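Local atomic coordinates of aromatic-amino-acid:2-oxoglutarate transaminase (Candida albicans, PDB entry 6HND), a protein that probably catalyses the pyridoxal-phosphate-dependent exchange of amino groups between aromatic amino acids or 2-aminoadipate and 2-oxo acids such as 2-oxoglutarate. Residues 113-118 / 123-128; 345-350 / 379-384; 441-446 / 453-458. One frame throughout, in Å; residues are numbered along the deposited sequence.

Contact 1 (113-118 / 123-128); sequences SRHTTD and DLARGL
Asp-123 meets Thr-116 because its chi1 of 57° seats the carboxylate between its own backbone N and carbonyl carbon, facing the loop 113-118. Arg-126, bent at chi3 (-72°), curls back from the first turn of the helix and brings its guanidinium to the same carboxylate. From across the contact, Thr-116 N donates a hydrogen bond to the anti lone pair of Asp-123 OD2 at 2.9 Å. Arg-126 grips side-on: NE bonds to Asp-123 OD1, and NH2 makes a salt bridge with Asp-123 OD2 at 2.7 Å, coming from above the carboxylate plane. OD1 also caps the helix, accepting from Arg-126 N at 3.0 Å, on the opposite face of its plane from NE. A water donates to Asp-123 OD2 and is also hydrogen-bonded to His-115 ND1, lying in the plane of the ring.

Two backbone bonds clamp the loop to the helix start: Leu-124 N to Ser-113 O at 3.1 Å, and Ala-125 N to Arg-114 O at 2.9 Å. The methyl CG2 of Thr-116 rests on Asp-123 CB at 3.7 Å. The guanidinium of Arg-114 turns from the helix to a salt bridge with Asp-54.

With so many N-H donors around a single buried carboxylate, Asp-123 is probably held as the anion, its rotation fixed, while it serves as N-cap and ties loop and helix together.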
loop_
_atom_site.group_PDB
_atom_site.type_symbol
_atom_site.label_atom_id
_atom_site.label_comp_id
_atom_site.label_asym_id
_atom_site.label_seq_id
_atom_site.Cartn_x
_atom_site.Cartn_y
_atom_site.Cartn_z
ATOM N N SER B 113 -5.777 -12.225 -20.279
ATOM C CA SER B 113 -6.565 -11.533 -21.338
ATOM C C SER B 113 -7.370 -10.373 -20.726
ATOM O O SER B 113 -7.593 -10.354 -19.477
ATOM C CB SER B 113 -7.455 -12.534 -22.059
ATOM O OG SER B 113 -8.287 -13.240 -21.138
ATOM N N ARG B 114 -7.833 -9.464 -21.577
ATOM C CA ARG B 114 -8.714 -8.344 -21.181
ATOM C C ARG B 114 -9.933 -8.905 -20.453
ATOM O O ARG B 114 -10.301 -8.329 -19.405
ATOM C CB ARG B 114 -9.105 -7.498 -22.394
ATOM C CG ARG B 114 -9.898 -6.245 -22.049
ATOM C CD ARG B 114 -10.275 -5.478 -23.307
ATOM N NE ARG B 114 -9.103 -4.865 -23.933
ATOM C CZ ARG B 114 -8.567 -3.687 -23.606
ATOM N NH1 ARG B 114 -9.110 -2.926 -22.671
ATOM N NH2 ARG B 114 -7.487 -3.258 -24.238
ATOM N N HIS B 115 -10.508 -10.008 -20.942
ATOM C CA HIS B 115 -11.813 -10.542 -20.455
ATOM C C HIS B 115 -11.703 -12.031 -20.164
ATOM O O HIS B 115 -11.087 -12.732 -20.979
ATOM C CB HIS B 115 -12.953 -10.322 -21.471
ATOM C CG HIS B 115 -13.194 -8.887 -21.805
ATOM N ND1 HIS B 115 -13.821 -8.024 -20.931
ATOM C CD2 HIS B 115 -12.891 -8.165 -22.911
ATOM C CE1 HIS B 115 -13.927 -6.844 -21.504
ATOM N NE2 HIS B 115 -13.345 -6.890 -22.703
ATOM N N THR B 116 -12.339 -12.475 -19.077
ATOM C CA THR B 116 -12.485 -13.905 -18.719
ATOM C C THR B 116 -13.873 -14.129 -18.123
ATOM O O THR B 116 -14.418 -13.170 -17.549
ATOM C CB THR B 116 -11.386 -14.319 -17.741
ATOM O OG1 THR B 116 -11.291 -15.741 -17.794
ATOM C CG2 THR B 116 -11.663 -13.858 -16.326
ATOM N N THR B 117 -14.397 -15.353 -18.229
ATOM C CA THR B 117 -15.620 -15.827 -17.511
ATOM C C THR B 117 -15.248 -16.948 -16.526
ATOM O O THR B 117 -16.166 -17.556 -15.936
ATOM C CB THR B 117 -16.673 -16.288 -18.529
ATOM O OG1 THR B 117 -16.063 -17.281 -19.355
ATOM C CG2 THR B 117 -17.176 -15.158 -19.403
ATOM N N ASP B 118 -13.956 -17.250 -16.373
ATOM C CA ASP B 118 -13.503 -18.252 -15.382
ATOM C C ASP B 118 -13.536 -17.585 -14.009
ATOM O O ASP B 118 -12.751 -16.676 -13.761
ATOM C CB ASP B 118 -12.121 -18.793 -15.730
ATOM C CG ASP B 118 -11.658 -19.874 -14.769
ATOM O OD1 ASP B 118 -12.180 -19.921 -13.645
ATOM O OD2 ASP B 118 -10.785 -20.666 -15.154
ATOM N N ASP B 123 -9.314 -11.059 -14.901
ATOM C CA ASP B 123 -9.002 -10.475 -16.225
ATOM C C ASP B 123 -8.461 -9.051 -16.021
ATOM O O ASP B 123 -8.548 -8.504 -14.872
ATOM C CB ASP B 123 -10.212 -10.561 -17.160
ATOM C CG ASP B 123 -11.483 -9.898 -16.653
ATOM O OD1 ASP B 123 -11.354 -8.990 -15.830
ATOM O OD2 ASP B 123 -12.595 -10.292 -17.111
ATOM N N LEU B 124 -7.912 -8.455 -17.076
ATOM C CA LEU B 124 -7.321 -7.100 -16.957
ATOM C C LEU B 124 -8.436 -6.042 -16.910
ATOM O O LEU B 124 -8.216 -4.996 -16.266
ATOM C CB LEU B 124 -6.350 -6.850 -18.105
ATOM C CG LEU B 124 -5.159 -7.805 -18.174
ATOM C CD1 LEU B 124 -4.335 -7.517 -19.423
ATOM C CD2 LEU B 124 -4.285 -7.694 -16.935
ATOM N N ALA B 125 -9.603 -6.294 -17.512
ATOM C CA ALA B 125 -10.757 -5.358 -17.446
ATOM C C ALA B 125 -11.099 -5.072 -15.971
ATOM O O ALA B 125 -11.294 -3.890 -15.590
ATOM C CB ALA B 125 -11.939 -5.915 -18.207
ATOM N N ARG B 126 -11.115 -6.098 -15.139
ATOM C CA ARG B 126 -11.341 -5.896 -13.683
ATOM C C ARG B 126 -10.015 -5.659 -12.938
ATOM O O ARG B 126 -10.017 -4.845 -11.992
ATOM C CB ARG B 126 -12.182 -7.053 -13.152
ATOM C CG ARG B 126 -13.640 -6.875 -13.537
ATOM C CD ARG B 126 -14.478 -8.101 -13.347
ATOM N NE ARG B 126 -14.163 -9.102 -14.355
ATOM C CZ ARG B 126 -14.808 -10.248 -14.460
ATOM N NH1 ARG B 126 -15.802 -10.500 -13.629
ATOM N NH2 ARG B 126 -14.458 -11.138 -15.370
ATOM N N GLY B 127 -8.930 -6.330 -13.342
ATOM C CA GLY B 127 -7.633 -6.284 -12.636
ATOM C C GLY B 127 -7.039 -4.886 -12.636
ATOM O O GLY B 127 -6.440 -4.480 -11.610
ATOM N N LEU B 128 -7.206 -4.172 -13.748
ATOM C CA LEU B 128 -6.742 -2.785 -13.926
ATOM C C LEU B 128 -7.809 -1.747 -13.555
ATOM O O LEU B 128 -7.475 -0.514 -13.578
ATOM C CB LEU B 128 -6.291 -2.662 -15.371
ATOM C CG LEU B 128 -5.096 -3.536 -15.674
ATOM C CD1 LEU B 128 -4.712 -3.436 -17.134
ATOM C CD2 LEU B 128 -3.953 -3.138 -14.767
HETATM O O HOH W 1 -14.510 -8.786 -18.349
#

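Contact 2 (345-350 / 379-384); sequences PGLRLG and TIVNNV. With PLP (pyridoxal-5'-phosphate), chain E.
Apolar packing is all that joins the two segments directly, and Val-381 is its hub. Its two methyls divide the work: CG2 faces Leu-347 and CG1 faces Leu-349, each leucine reaching toward the valine tip to tip. The first pair is the tighter. Both methyls of the leucine fork close on one valine methyl, with Leu-347 CD1 only 3.5 Å from Val-381 CG2, a little inside normal van der Waals contact. Leu-349 CD2 sits more comfortably, 3.9 Å from Val-381 CG1. Its CG lies anti to the backbone N (chi1 -163°), which sends the fork out to the helix beside that of Leu-347.

Polar bonds lie on the other side of the 345-350 turn, where Arg-348 turns its side chain away from the helix. Bends at chi2 and chi3 fold the guanidinium back over the turn, and it takes Pro-345 O side-on with two nitrogens, NE at 3.0 Å and NH1 at 2.8 Å. Arg-348 N also donates to Pro-345 O, so three bonds converge on this one carbonyl, and the two from NE and NH1 fix the guanidinium.

Held this way, Arg-348 NH1 also donates almost straight (171°) to PLP O3P at 2.9 Å, with the oxygen at the edge of the guanidinium, near its plane. Arg-348 is thus a phosphate-binding arginine of the cofactor pocket, and Val-381 and the two leucines back the turn that carries it. Thr-338, Ser-340 and Tyr-130 of the second subunit also bind the cofactor.

The turn leads into strand 350-355 of the large sheet, and Val-381 belongs to helix 375-388. Helix 137-151 touches Leu-349 through Leu-139, strand 53-60 lies against Ile-380 and Val-384, and Leu-376 of the second subunit packs on Leu-347.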
loop_
_atom_site.group_PDB
_atom_site.type_symbol
_atom_site.label_atom_id
_atom_site.label_comp_id
_atom_site.label_asym_id
_atom_site.label_seq_id
_atom_site.Cartn_x
_atom_site.Cartn_y
_atom_site.Cartn_z
ATOM N N PRO B 345 9.428 -10.864 -2.647
ATOM C CA PRO B 345 9.157 -9.671 -1.843
ATOM C C PRO B 345 8.588 -8.482 -2.635
ATOM O O PRO B 345 7.770 -7.752 -2.082
ATOM C CB PRO B 345 10.530 -9.320 -1.279
ATOM C CG PRO B 345 11.276 -10.624 -1.291
ATOM C CD PRO B 345 10.832 -11.293 -2.569
ATOM N N GLY B 346 9.003 -8.341 -3.892
ATOM C CA GLY B 346 8.648 -7.225 -4.787
ATOM C C GLY B 346 7.162 -7.206 -5.122
ATOM O O GLY B 346 6.705 -6.183 -5.651
ATOM N N LEU B 347 6.420 -8.280 -4.819
ATOM C CA LEU B 347 4.957 -8.284 -5.063
ATOM C C LEU B 347 4.336 -7.197 -4.182
ATOM O O LEU B 347 3.433 -6.464 -4.693
ATOM C CB LEU B 347 4.322 -9.631 -4.721
ATOM C CG LEU B 347 4.746 -10.868 -5.497
ATOM C CD1 LEU B 347 3.962 -12.043 -4.967
ATOM C CD2 LEU B 347 4.537 -10.724 -7.002
ATOM N N ARG B 348 4.793 -7.117 -2.919
ATOM C CA ARG B 348 4.103 -6.365 -1.833
ATOM C C ARG B 348 2.657 -6.900 -1.740
ATOM O O ARG B 348 1.719 -6.160 -2.040
ATOM C CB ARG B 348 4.079 -4.862 -2.131
ATOM C CG ARG B 348 5.423 -4.156 -2.211
ATOM C CD ARG B 348 6.099 -4.063 -0.865
ATOM N NE ARG B 348 6.725 -5.346 -0.609
ATOM C CZ ARG B 348 7.094 -5.795 0.578
ATOM N NH1 ARG B 348 7.670 -6.985 0.646
ATOM N NH2 ARG B 348 6.889 -5.080 1.681
ATOM N N LEU B 349 2.505 -8.180 -1.429
ATOM C CA LEU B 349 1.217 -8.906 -1.396
ATOM C C LEU B 349 1.260 -9.955 -0.296
ATOM O O LEU B 349 2.285 -10.621 -0.145
ATOM C CB LEU B 349 0.911 -9.571 -2.744
ATOM C CG LEU B 349 -0.553 -9.990 -2.910
ATOM C CD1 LEU B 349 -1.427 -8.776 -3.073
ATOM C CD2 LEU B 349 -0.723 -10.926 -4.092
ATOM N N GLY B 350 0.190 -10.008 0.491
ATOM C CA GLY B 350 -0.007 -11.040 1.513
ATOM C C GLY B 350 -1.467 -11.141 1.871
ATOM O O GLY B 350 -2.309 -10.625 1.094
ATOM N N THR B 379 -3.717 -9.738 -9.856
ATOM C CA THR B 379 -4.113 -10.369 -11.139
ATOM C C THR B 379 -3.017 -11.366 -11.526
ATOM O O THR B 379 -3.355 -12.536 -11.678
ATOM C CB THR B 379 -4.397 -9.315 -12.216
ATOM O OG1 THR B 379 -5.470 -8.513 -11.731
ATOM C CG2 THR B 379 -4.753 -9.907 -13.564
ATOM N N ILE B 380 -1.758 -10.916 -11.615
ATOM C CA ILE B 380 -0.621 -11.782 -12.026
ATOM C C ILE B 380 -0.497 -12.933 -11.024
ATOM O O ILE B 380 -0.417 -14.088 -11.455
ATOM C CB ILE B 380 0.676 -10.984 -12.201
ATOM C CG1 ILE B 380 0.591 -10.074 -13.430
ATOM C CG2 ILE B 380 1.885 -11.917 -12.270
ATOM C CD1 ILE B 380 1.744 -9.100 -13.534
ATOM N N VAL B 381 -0.524 -12.652 -9.730
ATOM C CA VAL B 381 -0.234 -13.691 -8.701
ATOM C C VAL B 381 -1.385 -14.703 -8.691
ATOM O O VAL B 381 -1.100 -15.934 -8.655
ATOM C CB VAL B 381 0.070 -13.094 -7.313
ATOM C CG1 VAL B 381 0.024 -14.155 -6.240
ATOM C CG2 VAL B 381 1.408 -12.367 -7.303
ATOM N N ASN B 382 -2.631 -14.235 -8.748
ATOM C CA ASN B 382 -3.804 -15.145 -8.719
ATOM C C ASN B 382 -3.763 -16.071 -9.945
ATOM O O ASN B 382 -3.905 -17.306 -9.779
ATOM C CB ASN B 382 -5.124 -14.386 -8.662
ATOM C CG ASN B 382 -6.316 -15.306 -8.758
ATOM O OD1 ASN B 382 -6.779 -15.838 -7.758
ATOM N ND2 ASN B 382 -6.808 -15.486 -9.969
ATOM N N ASN B 383 -3.571 -15.514 -11.140
ATOM C CA ASN B 383 -3.684 -16.299 -12.394
ATOM C C ASN B 383 -2.520 -17.289 -12.463
ATOM O O ASN B 383 -2.723 -18.405 -12.944
ATOM C CB ASN B 383 -3.843 -15.367 -13.588
ATOM C CG ASN B 383 -5.172 -14.642 -13.547
ATOM O OD1 ASN B 383 -5.821 -14.579 -12.495
ATOM N ND2 ASN B 383 -5.572 -14.065 -14.672
ATOM N N VAL B 384 -1.341 -16.927 -11.962
ATOM C CA VAL B 384 -0.162 -17.833 -11.999
ATOM C C VAL B 384 -0.495 -19.033 -11.100
ATOM O O VAL B 384 -0.277 -20.183 -11.557
ATOM C CB VAL B 384 1.147 -17.120 -11.615
ATOM C CG1 VAL B 384 2.262 -18.111 -11.263
ATOM C CG2 VAL B 384 1.604 -16.137 -12.697
HETATM N N1 PLP E . 7.954 -10.827 9.721
HETATM C C2 PLP E . 9.001 -11.640 9.707
HETATM C C2A PLP E . 9.205 -12.505 10.904
HETATM C C3 PLP E . 9.862 -11.701 8.575
HETATM O O3 PLP E . 10.929 -12.555 8.591
HETATM C C4 PLP E . 9.605 -10.863 7.458
HETATM C C4A PLP E . 10.443 -10.996 6.242
HETATM C C5 PLP E . 8.472 -10.024 7.509
HETATM C C6 PLP E . 7.711 -10.036 8.653
HETATM C C5A PLP E . 8.140 -9.020 6.437
HETATM O O4P PLP E . 7.561 -9.570 5.224
HETATM P P PLP E . 7.057 -8.572 4.050
HETATM O O1P PLP E . 6.477 -7.339 4.731
HETATM O O2P PLP E . 6.066 -9.468 3.310
HETATM O O3P PLP E . 8.261 -8.235 3.231
#

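Contact 3 (441-446 / 453-458); sequences FKINLP and QKMKLL
Ile-443 and Leu-445 pack against helix 451-465, which lies on one face of the antiparallel sheet in the small C-terminal domain of this aminotransferase fold. The interface is wholly apolar, with no hydrogen bond between the segments.

On the helix side, the main bump is Met-455. Bends at chi2 and chi3 (both near -63°) swing its sulfur over to the strand, where SD settles between the two side chains: 3.8 Å from Ile-443 CG1 and 4.0 Å from Leu-445 CD1. Its methyl CE runs on along the isoleucine, 3.9 Å from Ile-443 CG1. Ile-443 is in turn a wedge between Met-455 and Leu-458, three residues, nearly one turn, apart on the helix, meeting the sulfur through CB and CG1 and the leucine chiefly through CG2.

Farther along, the fork of Leu-445 straddles the base of Lys-454, with Leu-445 CD1 at 4.0 Å and CD2 at 4.1 Å from Lys-454 CB. The lysine then bends off, and its NZ bonds to Leu-521 O. Asn-444, at the centre of an inverse gamma turn, comes between Ile-443, at the strand's end, and Leu-445, in the loop beyond it.

Phe-489 of strand 488-492 touches Ile-443, Met-455 and Leu-458 alike, and Phe-517 of helix 499-518 also packs on Ile-443. Leu-458 and Ile-443 meet tip to tip, Leu-458 CD2 reaching to 3.7 Å from Ile-443 CG2.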
loop_
_atom_site.group_PDB
_atom_site.type_symbol
_atom_site.label_atom_id
_atom_site.label_comp_id
_atom_site.label_asym_id
_atom_site.label_seq_id
_atom_site.Cartn_x
_atom_site.Cartn_y
_atom_site.Cartn_z
ATOM N N PHE B 441 23.605 -18.246 15.455
ATOM C CA PHE B 441 25.054 -18.554 15.531
ATOM C C PHE B 441 25.560 -17.944 16.830
ATOM O O PHE B 441 25.719 -16.707 16.892
ATOM C CB PHE B 441 25.767 -17.996 14.301
ATOM C CG PHE B 441 27.226 -18.334 14.189
ATOM C CD1 PHE B 441 27.630 -19.599 13.812
ATOM C CD2 PHE B 441 28.197 -17.363 14.378
ATOM C CE1 PHE B 441 28.978 -19.900 13.662
ATOM C CE2 PHE B 441 29.543 -17.668 14.255
ATOM C CZ PHE B 441 29.927 -18.926 13.864
ATOM N N LYS B 442 25.764 -18.801 17.822
ATOM C CA LYS B 442 26.165 -18.431 19.195
ATOM C C LYS B 442 27.678 -18.242 19.256
ATOM O O LYS B 442 28.430 -18.989 18.606
ATOM C CB LYS B 442 25.664 -19.499 20.166
ATOM C CG LYS B 442 24.151 -19.506 20.348
ATOM C CD LYS B 442 23.676 -20.232 21.579
ATOM C CE LYS B 442 23.383 -21.690 21.302
ATOM N NZ LYS B 442 22.477 -22.262 22.324
ATOM N N ILE B 443 28.085 -17.226 19.999
ATOM C CA ILE B 443 29.493 -16.904 20.325
ATOM C C ILE B 443 29.663 -17.166 21.821
ATOM O O ILE B 443 29.045 -16.402 22.617
ATOM C CB ILE B 443 29.785 -15.433 19.978
ATOM C CG1 ILE B 443 29.309 -15.054 18.572
ATOM C CG2 ILE B 443 31.258 -15.137 20.211
ATOM C CD1 ILE B 443 29.818 -15.949 17.458
ATOM N N ASN B 444 30.444 -18.192 22.171
ATOM C CA ASN B 444 30.731 -18.613 23.570
ATOM C C ASN B 444 31.794 -17.655 24.143
ATOM O O ASN B 444 32.915 -18.101 24.503
ATOM C CB ASN B 444 31.024 -20.126 23.659
ATOM C CG ASN B 444 29.844 -20.969 23.175
ATOM O OD1 ASN B 444 28.674 -20.572 23.324
ATOM N ND2 ASN B 444 30.108 -22.138 22.593
ATOM N N LEU B 445 31.430 -16.381 24.307
ATOM C CA LEU B 445 32.281 -15.420 25.063
ATOM C C LEU B 445 32.371 -15.904 26.507
ATOM O O LEU B 445 31.415 -16.463 27.022
ATOM C CB LEU B 445 31.699 -14.001 25.006
ATOM C CG LEU B 445 31.600 -13.399 23.614
ATOM C CD1 LEU B 445 30.747 -12.157 23.633
ATOM C CD2 LEU B 445 32.964 -13.109 23.050
ATOM N N PRO B 446 33.506 -15.694 27.210
ATOM C CA PRO B 446 33.530 -15.835 28.667
ATOM C C PRO B 446 32.377 -15.050 29.315
ATOM O O PRO B 446 32.075 -13.944 28.907
ATOM C CB PRO B 446 34.894 -15.287 29.107
ATOM C CG PRO B 446 35.760 -15.324 27.856
ATOM C CD PRO B 446 34.814 -15.326 26.655
ATOM N N GLN B 453 30.043 -4.976 23.907
ATOM C CA GLN B 453 31.352 -4.428 23.499
ATOM C C GLN B 453 32.100 -5.470 22.650
ATOM O O GLN B 453 32.610 -5.097 21.587
ATOM C CB GLN B 453 32.140 -4.002 24.734
ATOM C CG GLN B 453 33.482 -3.376 24.395
ATOM C CD GLN B 453 34.460 -3.462 25.541
ATOM O OE1 GLN B 453 34.866 -4.553 25.971
ATOM N NE2 GLN B 453 34.847 -2.292 26.037
ATOM N N LYS B 454 32.177 -6.732 23.083
ATOM C CA LYS B 454 32.972 -7.771 22.362
ATOM C C LYS B 454 32.251 -8.185 21.080
ATOM O O LYS B 454 32.931 -8.519 20.074
ATOM C CB LYS B 454 33.219 -9.007 23.229
ATOM C CG LYS B 454 34.164 -8.803 24.406
ATOM C CD LYS B 454 35.428 -8.059 24.024
ATOM C CE LYS B 454 36.546 -8.263 25.021
ATOM N NZ LYS B 454 37.751 -7.521 24.606
ATOM N N MET B 455 30.923 -8.223 21.117
ATOM C CA MET B 455 30.135 -8.608 19.920
ATOM C C MET B 455 30.341 -7.536 18.841
ATOM O O MET B 455 30.508 -7.929 17.683
ATOM C CB MET B 455 28.648 -8.809 20.256
ATOM C CG MET B 455 28.369 -10.101 21.051
ATOM S SD MET B 455 28.795 -11.640 20.156
ATOM C CE MET B 455 27.646 -11.525 18.786
ATOM N N LYS B 456 30.414 -6.248 19.202
ATOM C CA LYS B 456 30.650 -5.139 18.220
ATOM C C LYS B 456 32.058 -5.266 17.629
ATOM O O LYS B 456 32.202 -5.133 16.418
ATOM C CB LYS B 456 30.456 -3.753 18.839
ATOM C CG LYS B 456 29.013 -3.373 19.108
ATOM C CD LYS B 456 28.864 -2.254 20.130
ATOM C CE LYS B 456 27.413 -2.001 20.502
ATOM N NZ LYS B 456 27.305 -1.055 21.640
ATOM N N LEU B 457 33.045 -5.556 18.466
ATOM C CA LEU B 457 34.453 -5.738 18.051
ATOM C C LEU B 457 34.530 -6.931 17.092
ATOM O O LEU B 457 35.173 -6.794 16.038
ATOM C CB LEU B 457 35.299 -5.945 19.312
ATOM C CG LEU B 457 36.763 -5.532 19.192
ATOM C CD1 LEU B 457 36.879 -4.090 18.730
ATOM C CD2 LEU B 457 37.492 -5.747 20.506
ATOM N N LEU B 458 33.821 -8.025 17.410
ATOM C CA LEU B 458 33.773 -9.254 16.576
ATOM C C LEU B 458 33.084 -8.934 15.247
ATOM O O LEU B 458 33.519 -9.469 14.199
ATOM C CB LEU B 458 33.054 -10.363 17.351
ATOM C CG LEU B 458 32.904 -11.701 16.636
ATOM C CD1 LEU B 458 34.223 -12.171 16.040
ATOM C CD2 LEU B 458 32.339 -12.760 17.586
#

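Overall arrangement
From the N terminus, contact 1 closes a short loop, four residues long between the segments, from the end of strand 109-113 to helix 124-127. Contact 2 follows, its 28-residue loop running through strand 350-355 and helix 356-369 before helix 375-388 returns to pack on the cofactor turn ahead of that strand. Contact 3 closes a short link from strand 438-443, holding helix 451-465 to the C-terminal antiparallel sheet. The three are in series, none nesting or crossing. Contacts 1 and 2 pack together where Gly-127 CA meets Thr-379 OG1 at 3.2 Å, and both reach the second subunit. Contact 3 stands across the chain's centre, about 22 Å from contact 2 between nearest atoms.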